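Local coordinates for L-Ala-D/L-Glu epimerase, a muconate lactonizing enzyme (Klebsiella pneumoniae subsp. pneumoniae MGH 78578, PDB 3FCP), which belongs to the enolase superfamily, in the muconate lactonizing enzyme group, and carries a magnesium ion in its barrel domain, at residues Gly131-Val139 with Phe345-Gln354; Leu176-Val187 with Lys211-Val221. All blocks are in the same frame, centred on the assembly; numbering follows the deposited sequence.

Contact 1: Gly131-Val139 with Phe345-Gln354; sequences GALQTALPV and FADGQVALPQ
The ring of Phe345 meets Val139 at its edge, where CG2 of Val139 lies near the ring plane, 4.3 Å from Phe345 CE1. One face of the ring is covered by Val350 CG2, 3.6 Å above the plane and offset toward the rim. Val350 also meets Val139, the side chains crossing at a slant: with CG1 set between the backbone N and the carbonyl carbon (chi1 63°), Val350 brings that methyl 3.6 Å from Val139 CG2. Phe345, Val350 and Val139 thus form one apolar cluster. Leu137 and Leu352 continue this apolar side, Leu137 CD1 standing 4.4 Å from Leu352 CB, and both pack on Leu314 of helix 307-317. On the face shared by Ala136 and Pro138, Gln349 extends along strand 136-138 toward Ala136, CG passing Pro138 CA at 4.1 Å and NE2 ending 3.6 Å from Ala136 O. Leu137 and Val350 exchange two hydrogen bonds in the carbonyl planes, Leu137 N to Val350 O being 3.0 Å. Leu352 N donates to Thr135 O at one end, and at the other Val139 N binds Gly348 O from above the carbonyl plane, 47° out of it. Gly348, at positive phi, sits in the type I' turn from Ala346 to Gln349, which makes 345-346 and 349-351 a beta hairpin. Through 349-351 the hairpin pairs antiparallel with strand 136-143, first strand of the modified TIM barrel of the enolase superfamily.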
# COMPACT_ATOMS: atom_id res chain seq x y z
N GLY A 131 10.23 33.48 -21.67
CA GLY A 131 9.21 34.48 -21.93
C GLY A 131 8.20 34.62 -20.81
O GLY A 131 7.81 33.64 -20.18
N ALA A 132 7.78 35.85 -20.58
CA ALA A 132 6.82 36.14 -19.53
C ALA A 132 5.39 35.93 -20.01
O ALA A 132 5.01 36.37 -21.09
CB ALA A 132 6.99 37.57 -19.04
N LEU A 133 4.61 35.24 -19.18
CA LEU A 133 3.20 34.99 -19.48
C LEU A 133 2.44 36.22 -19.01
O LEU A 133 1.35 36.52 -19.50
CB LEU A 133 2.71 33.78 -18.68
CG LEU A 133 2.61 32.38 -19.29
CD1 LEU A 133 3.66 32.15 -20.35
CD2 LEU A 133 2.72 31.36 -18.15
N GLN A 134 3.04 36.92 -18.06
CA GLN A 134 2.43 38.10 -17.44
C GLN A 134 3.55 39.06 -17.07
O GLN A 134 4.60 38.64 -16.56
CB GLN A 134 1.71 37.62 -16.18
CG GLN A 134 0.65 38.53 -15.61
CD GLN A 134 0.06 37.94 -14.35
OE1 GLN A 134 -0.92 38.46 -13.81
NE2 GLN A 134 0.65 36.85 -13.86
N THR A 135 3.35 40.35 -17.31
CA THR A 135 4.37 41.34 -16.99
C THR A 135 3.99 42.20 -15.78
O THR A 135 4.68 43.15 -15.42
CB THR A 135 4.65 42.23 -18.23
OG1 THR A 135 5.92 42.86 -18.07
CG2 THR A 135 3.58 43.28 -18.40
N ALA A 136 2.87 41.84 -15.15
CA ALA A 136 2.36 42.51 -13.95
C ALA A 136 1.91 41.36 -13.04
O ALA A 136 0.99 40.62 -13.38
CB ALA A 136 1.18 43.41 -14.30
N LEU A 137 2.55 41.21 -11.89
CA LEU A 137 2.21 40.12 -10.99
C LEU A 137 1.55 40.54 -9.69
O LEU A 137 1.88 41.58 -9.12
CB LEU A 137 3.46 39.29 -10.68
CG LEU A 137 4.03 38.46 -11.83
CD1 LEU A 137 4.65 39.36 -12.88
CD2 LEU A 137 5.07 37.50 -11.27
N PRO A 138 0.61 39.71 -9.20
CA PRO A 138 -0.08 40.02 -7.95
C PRO A 138 0.84 39.82 -6.75
O PRO A 138 1.68 38.92 -6.74
CB PRO A 138 -1.26 39.05 -7.96
CG PRO A 138 -0.68 37.86 -8.67
CD PRO A 138 0.06 38.49 -9.82
N VAL A 139 0.68 40.68 -5.76
CA VAL A 139 1.48 40.63 -4.54
C VAL A 139 0.54 40.85 -3.36
O VAL A 139 -0.11 41.90 -3.26
CB VAL A 139 2.56 41.74 -4.53
CG1 VAL A 139 3.35 41.69 -3.24
CG2 VAL A 139 3.48 41.60 -5.73
N PHE A 345 5.13 49.30 -7.29
CA PHE A 345 4.03 48.49 -6.78
C PHE A 345 2.78 49.36 -6.86
O PHE A 345 2.86 50.58 -6.72
CB PHE A 345 4.28 48.11 -5.32
CG PHE A 345 5.40 47.12 -5.12
CD1 PHE A 345 5.13 45.76 -4.94
CD2 PHE A 345 6.73 47.54 -5.09
CE1 PHE A 345 6.16 44.85 -4.73
CE2 PHE A 345 7.77 46.64 -4.87
CZ PHE A 345 7.48 45.28 -4.69
N ALA A 346 1.62 48.74 -7.08
CA ALA A 346 0.37 49.47 -7.16
C ALA A 346 -0.80 48.53 -7.35
O ALA A 346 -0.68 47.50 -8.03
CB ALA A 346 0.42 50.47 -8.31
N ASP A 347 -1.94 48.89 -6.76
CA ASP A 347 -3.17 48.11 -6.85
C ASP A 347 -2.93 46.60 -6.71
O ASP A 347 -3.27 45.83 -7.60
CB ASP A 347 -3.88 48.41 -8.18
CG ASP A 347 -5.24 47.73 -8.28
OD1 ASP A 347 -6.10 47.98 -7.41
OD2 ASP A 347 -5.45 46.95 -9.24
N GLY A 348 -2.33 46.21 -5.59
CA GLY A 348 -2.05 44.81 -5.33
C GLY A 348 -1.17 44.11 -6.37
O GLY A 348 -1.25 42.90 -6.53
N GLN A 349 -0.34 44.88 -7.06
CA GLN A 349 0.53 44.30 -8.08
C GLN A 349 1.89 44.96 -8.15
O GLN A 349 2.11 46.04 -7.58
CB GLN A 349 -0.12 44.38 -9.46
CG GLN A 349 -1.32 43.49 -9.65
CD GLN A 349 -1.81 43.51 -11.09
OE1 GLN A 349 -2.29 44.54 -11.57
NE2 GLN A 349 -1.69 42.39 -11.78
N VAL A 350 2.81 44.30 -8.84
CA VAL A 350 4.16 44.82 -9.04
C VAL A 350 4.46 44.72 -10.54
O VAL A 350 4.10 43.74 -11.19
CB VAL A 350 5.21 44.04 -8.21
CG1 VAL A 350 5.27 42.58 -8.65
CG2 VAL A 350 6.57 44.70 -8.35
N ALA A 351 5.11 45.74 -11.08
CA ALA A 351 5.43 45.74 -12.50
C ALA A 351 6.78 45.08 -12.72
O ALA A 351 7.76 45.40 -12.04
CB ALA A 351 5.44 47.17 -13.04
N LEU A 352 6.83 44.15 -13.67
CA LEU A 352 8.07 43.45 -13.99
C LEU A 352 8.86 44.21 -15.05
O LEU A 352 8.37 44.43 -16.16
CB LEU A 352 7.77 42.05 -14.51
CG LEU A 352 9.01 41.24 -14.89
CD1 LEU A 352 9.77 40.85 -13.63
CD2 LEU A 352 8.61 40.01 -15.68
N PRO A 353 10.10 44.60 -14.73
CA PRO A 353 10.90 45.33 -15.73
C PRO A 353 11.12 44.43 -16.95
O PRO A 353 11.19 43.21 -16.82
CB PRO A 353 12.21 45.61 -14.99
CG PRO A 353 11.81 45.61 -13.54
CD PRO A 353 10.84 44.47 -13.46
N GLN A 354 11.23 45.03 -18.13
CA GLN A 354 11.47 44.24 -19.33
C GLN A 354 12.68 44.76 -20.10
O GLN A 354 12.80 44.56 -21.30
CB GLN A 354 10.24 44.21 -20.23
CG GLN A 354 9.09 43.35 -19.71
CD GLN A 354 9.43 41.87 -19.62
OE1 GLN A 354 10.05 41.41 -18.66
NE2 GLN A 354 9.01 41.11 -20.63

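Contact 2: Leu176-Val187 with Lys211-Val221; sequences LATDLRHTRAIV and KGCRELAAMGV
Helices 176-187 and 211-218 run nearly parallel, 13° between their directions and 10.7 Å between their axes at closest approach, and Gly220 ends the second in a Schellman motif. Met219 is wedged between them and has the largest share of the buried surface. Its chi1 (58°) and extended chi2 bring SD 3.6 Å from Arg184 CA, while the bend at chi3 swings CE to 3.6 Å from Leu180 O. CE also covers one face of the Arg184 guanidinium, offset toward its rim. At that group's edge, in its plane, Glu215 OE1 approaches NH1 at 3.4 Å in a long salt bridge, the carboxylate turned 68° from the guanidinium. These are successive outer helices of the beta/alpha barrel, with strand 195-199 between them in the chain, and Thr183, Val187, Leu216 and Val221 rest on that strand. Thr183 CG2 meets Leu216 CD2 and Met219 SD, whereas its buried OG1 finds no hydrogen-bonding partner in the model. Leu180 crosses Glu215 and Leu216 at about right angles, its CD1 against the Glu215 methylenes and its CD2 4.0 Å from Leu216 CD2. At the N-terminal end of helix 176-189, Leu176 CD1 packs 3.9 Å from Gly212 CA, where the glycine allows close approach; Leu176 CD2 touches CG and CD of Lys211, whose extended chain crosses it at a slant. At the far end Val187 CG1 comes 3.4 Å from Met219 O.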
# COMPACT_ATOMS: atom_id res chain seq x y z
N LEU A 176 -3.10 27.79 20.53
CA LEU A 176 -4.02 27.56 19.42
C LEU A 176 -5.30 28.38 19.51
O LEU A 176 -5.69 29.06 18.55
CB LEU A 176 -4.37 26.07 19.31
CG LEU A 176 -5.30 25.68 18.15
CD1 LEU A 176 -4.72 26.15 16.82
CD2 LEU A 176 -5.50 24.17 18.15
N ALA A 177 -5.97 28.32 20.66
CA ALA A 177 -7.21 29.05 20.87
C ALA A 177 -7.04 30.53 20.55
O ALA A 177 -7.88 31.13 19.89
CB ALA A 177 -7.71 28.87 22.31
N THR A 178 -5.94 31.11 21.01
CA THR A 178 -5.70 32.53 20.76
C THR A 178 -5.46 32.80 19.28
O THR A 178 -6.05 33.72 18.72
CB THR A 178 -4.52 33.07 21.61
OG1 THR A 178 -3.29 32.51 21.14
CG2 THR A 178 -4.70 32.69 23.06
N ASP A 179 -4.61 31.99 18.64
CA ASP A 179 -4.34 32.19 17.21
C ASP A 179 -5.60 32.00 16.37
O ASP A 179 -5.78 32.70 15.37
CB ASP A 179 -3.24 31.25 16.70
CG ASP A 179 -1.84 31.79 16.95
OD1 ASP A 179 -1.67 33.03 16.96
OD2 ASP A 179 -0.90 30.98 17.13
N LEU A 180 -6.46 31.07 16.76
CA LEU A 180 -7.69 30.83 16.00
C LEU A 180 -8.68 31.98 16.15
O LEU A 180 -9.39 32.32 15.20
CB LEU A 180 -8.35 29.51 16.43
CG LEU A 180 -7.61 28.21 16.06
CD1 LEU A 180 -8.41 27.01 16.55
CD2 LEU A 180 -7.42 28.14 14.56
N ARG A 181 -8.74 32.57 17.34
CA ARG A 181 -9.65 33.69 17.58
C ARG A 181 -9.13 34.89 16.81
O ARG A 181 -9.90 35.69 16.27
CB ARG A 181 -9.73 34.00 19.07
CG ARG A 181 -10.41 32.90 19.88
CD ARG A 181 -10.30 33.12 21.38
NE ARG A 181 -10.85 34.40 21.82
CZ ARG A 181 -10.16 35.54 21.84
NH1 ARG A 181 -8.89 35.56 21.46
NH2 ARG A 181 -10.74 36.66 22.26
N HIS A 182 -7.81 35.01 16.75
CA HIS A 182 -7.15 36.09 16.03
C HIS A 182 -7.51 35.99 14.55
O HIS A 182 -7.97 36.95 13.94
CB HIS A 182 -5.63 35.98 16.20
CG HIS A 182 -4.84 36.83 15.26
ND1 HIS A 182 -4.79 38.20 15.35
CD2 HIS A 182 -4.04 36.49 14.21
CE1 HIS A 182 -4.00 38.68 14.40
NE2 HIS A 182 -3.53 37.66 13.70
N THR A 183 -7.31 34.81 13.97
CA THR A 183 -7.61 34.61 12.56
C THR A 183 -9.10 34.75 12.26
O THR A 183 -9.48 35.36 11.26
CB THR A 183 -7.08 33.23 12.05
OG1 THR A 183 -7.54 32.99 10.72
CG2 THR A 183 -7.55 32.11 12.95
N ARG A 184 -9.95 34.21 13.12
CA ARG A 184 -11.39 34.31 12.91
C ARG A 184 -11.82 35.77 12.84
O ARG A 184 -12.63 36.15 11.99
CB ARG A 184 -12.16 33.60 14.03
CG ARG A 184 -13.67 33.55 13.80
CD ARG A 184 -14.39 32.89 14.97
NE ARG A 184 -13.95 31.51 15.17
CZ ARG A 184 -14.19 30.51 14.33
NH1 ARG A 184 -13.75 29.29 14.60
NH2 ARG A 184 -14.87 30.73 13.21
N ALA A 185 -11.27 36.60 13.73
CA ALA A 185 -11.59 38.02 13.76
C ALA A 185 -11.24 38.70 12.44
O ALA A 185 -12.02 39.48 11.89
CB ALA A 185 -10.85 38.70 14.91
N ILE A 186 -10.06 38.38 11.92
CA ILE A 186 -9.61 38.96 10.66
C ILE A 186 -10.47 38.48 9.50
O ILE A 186 -10.80 39.26 8.60
CB ILE A 186 -8.12 38.61 10.39
CG1 ILE A 186 -7.25 39.23 11.49
CG2 ILE A 186 -7.71 39.14 9.02
CD1 ILE A 186 -5.79 38.83 11.42
N VAL A 187 -10.84 37.21 9.52
CA VAL A 187 -11.67 36.65 8.47
C VAL A 187 -13.02 37.36 8.42
O VAL A 187 -13.52 37.70 7.35
CB VAL A 187 -11.89 35.13 8.68
CG1 VAL A 187 -12.94 34.60 7.70
CG2 VAL A 187 -10.58 34.38 8.47
N LYS A 211 -6.41 19.75 14.58
CA LYS A 211 -7.46 20.58 15.16
C LYS A 211 -7.44 21.98 14.56
O LYS A 211 -8.48 22.50 14.13
CB LYS A 211 -7.28 20.66 16.68
CG LYS A 211 -8.37 21.46 17.38
CD LYS A 211 -8.11 21.55 18.88
CE LYS A 211 -9.20 22.36 19.57
NZ LYS A 211 -8.91 22.55 21.02
N GLY A 212 -6.26 22.59 14.52
CA GLY A 212 -6.13 23.93 13.97
C GLY A 212 -6.54 24.01 12.51
O GLY A 212 -7.32 24.88 12.12
N CYS A 213 -6.04 23.10 11.69
CA CYS A 213 -6.38 23.12 10.28
C CYS A 213 -7.87 22.92 10.02
O CYS A 213 -8.43 23.54 9.11
CB CYS A 213 -5.57 22.07 9.51
SG CYS A 213 -3.84 22.57 9.27
N ARG A 214 -8.52 22.05 10.79
CA ARG A 214 -9.96 21.83 10.61
C ARG A 214 -10.72 23.13 10.88
O ARG A 214 -11.62 23.51 10.13
CB ARG A 214 -10.48 20.72 11.54
CG ARG A 214 -10.26 19.31 11.02
CD ARG A 214 -11.04 18.29 11.85
NE ARG A 214 -10.52 18.19 13.21
CZ ARG A 214 -9.57 17.33 13.59
NH1 ARG A 214 -9.05 16.49 12.70
NH2 ARG A 214 -9.14 17.33 14.85
N GLU A 215 -10.34 23.81 11.96
CA GLU A 215 -10.98 25.07 12.34
C GLU A 215 -10.76 26.14 11.28
O GLU A 215 -11.69 26.87 10.92
CB GLU A 215 -10.42 25.55 13.67
CG GLU A 215 -10.90 24.76 14.87
CD GLU A 215 -12.39 24.93 15.08
OE1 GLU A 215 -12.84 26.09 15.19
OE2 GLU A 215 -13.10 23.90 15.13
N LEU A 216 -9.53 26.25 10.78
CA LEU A 216 -9.21 27.23 9.76
C LEU A 216 -10.03 26.98 8.49
O LEU A 216 -10.58 27.92 7.90
CB LEU A 216 -7.72 27.19 9.44
CG LEU A 216 -6.78 27.67 10.54
CD1 LEU A 216 -5.35 27.29 10.20
CD2 LEU A 216 -6.91 29.19 10.71
N ALA A 217 -10.11 25.73 8.08
CA ALA A 217 -10.88 25.41 6.88
C ALA A 217 -12.34 25.76 7.10
O ALA A 217 -12.99 26.29 6.20
CB ALA A 217 -10.75 23.93 6.54
N ALA A 218 -12.85 25.47 8.29
CA ALA A 218 -14.25 25.75 8.61
C ALA A 218 -14.59 27.24 8.58
O ALA A 218 -15.69 27.61 8.16
CB ALA A 218 -14.61 25.14 9.97
N MET A 219 -13.67 28.09 9.01
CA MET A 219 -13.94 29.53 9.00
C MET A 219 -13.72 30.19 7.64
O MET A 219 -13.90 31.39 7.49
CB MET A 219 -13.13 30.25 10.10
CG MET A 219 -11.61 30.10 10.06
SD MET A 219 -10.73 31.15 11.28
CE MET A 219 -10.80 30.16 12.69
N GLY A 220 -13.34 29.40 6.64
CA GLY A 220 -13.16 29.97 5.31
C GLY A 220 -11.77 30.34 4.83
O GLY A 220 -11.62 30.97 3.79
N VAL A 221 -10.74 29.95 5.58
CA VAL A 221 -9.37 30.25 5.17
C VAL A 221 -9.12 29.51 3.85
O VAL A 221 -9.44 28.33 3.72
CB VAL A 221 -8.38 29.79 6.25
CG1 VAL A 221 -6.94 30.00 5.79
CG2 VAL A 221 -8.64 30.57 7.53

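Both contacts are partly buried, but they share no element: contact 1 lies within the sheet, joining strand 136-143 to the late hairpin, while contact 2 joins two helices of the layer outside it. Their centres lie 31 Å apart and their nearest atoms about 15 Å apart. Sequence separation differs as much, 206 residues in contact 1 against 24 in contact 2, which falls within the span that contact 1 brings together. Main-chain hydrogen bonds carry contact 1, with the larger apolar side chains, Leu137, Val350 and Leu352, on the buried face; contact 2 relies on side-chain packing and a single long salt bridge. Contact 1 borders a second subunit through Gly131, Ala132 and Leu133, and in contact 2 Arg214 packs on Glu244 of a third subunit.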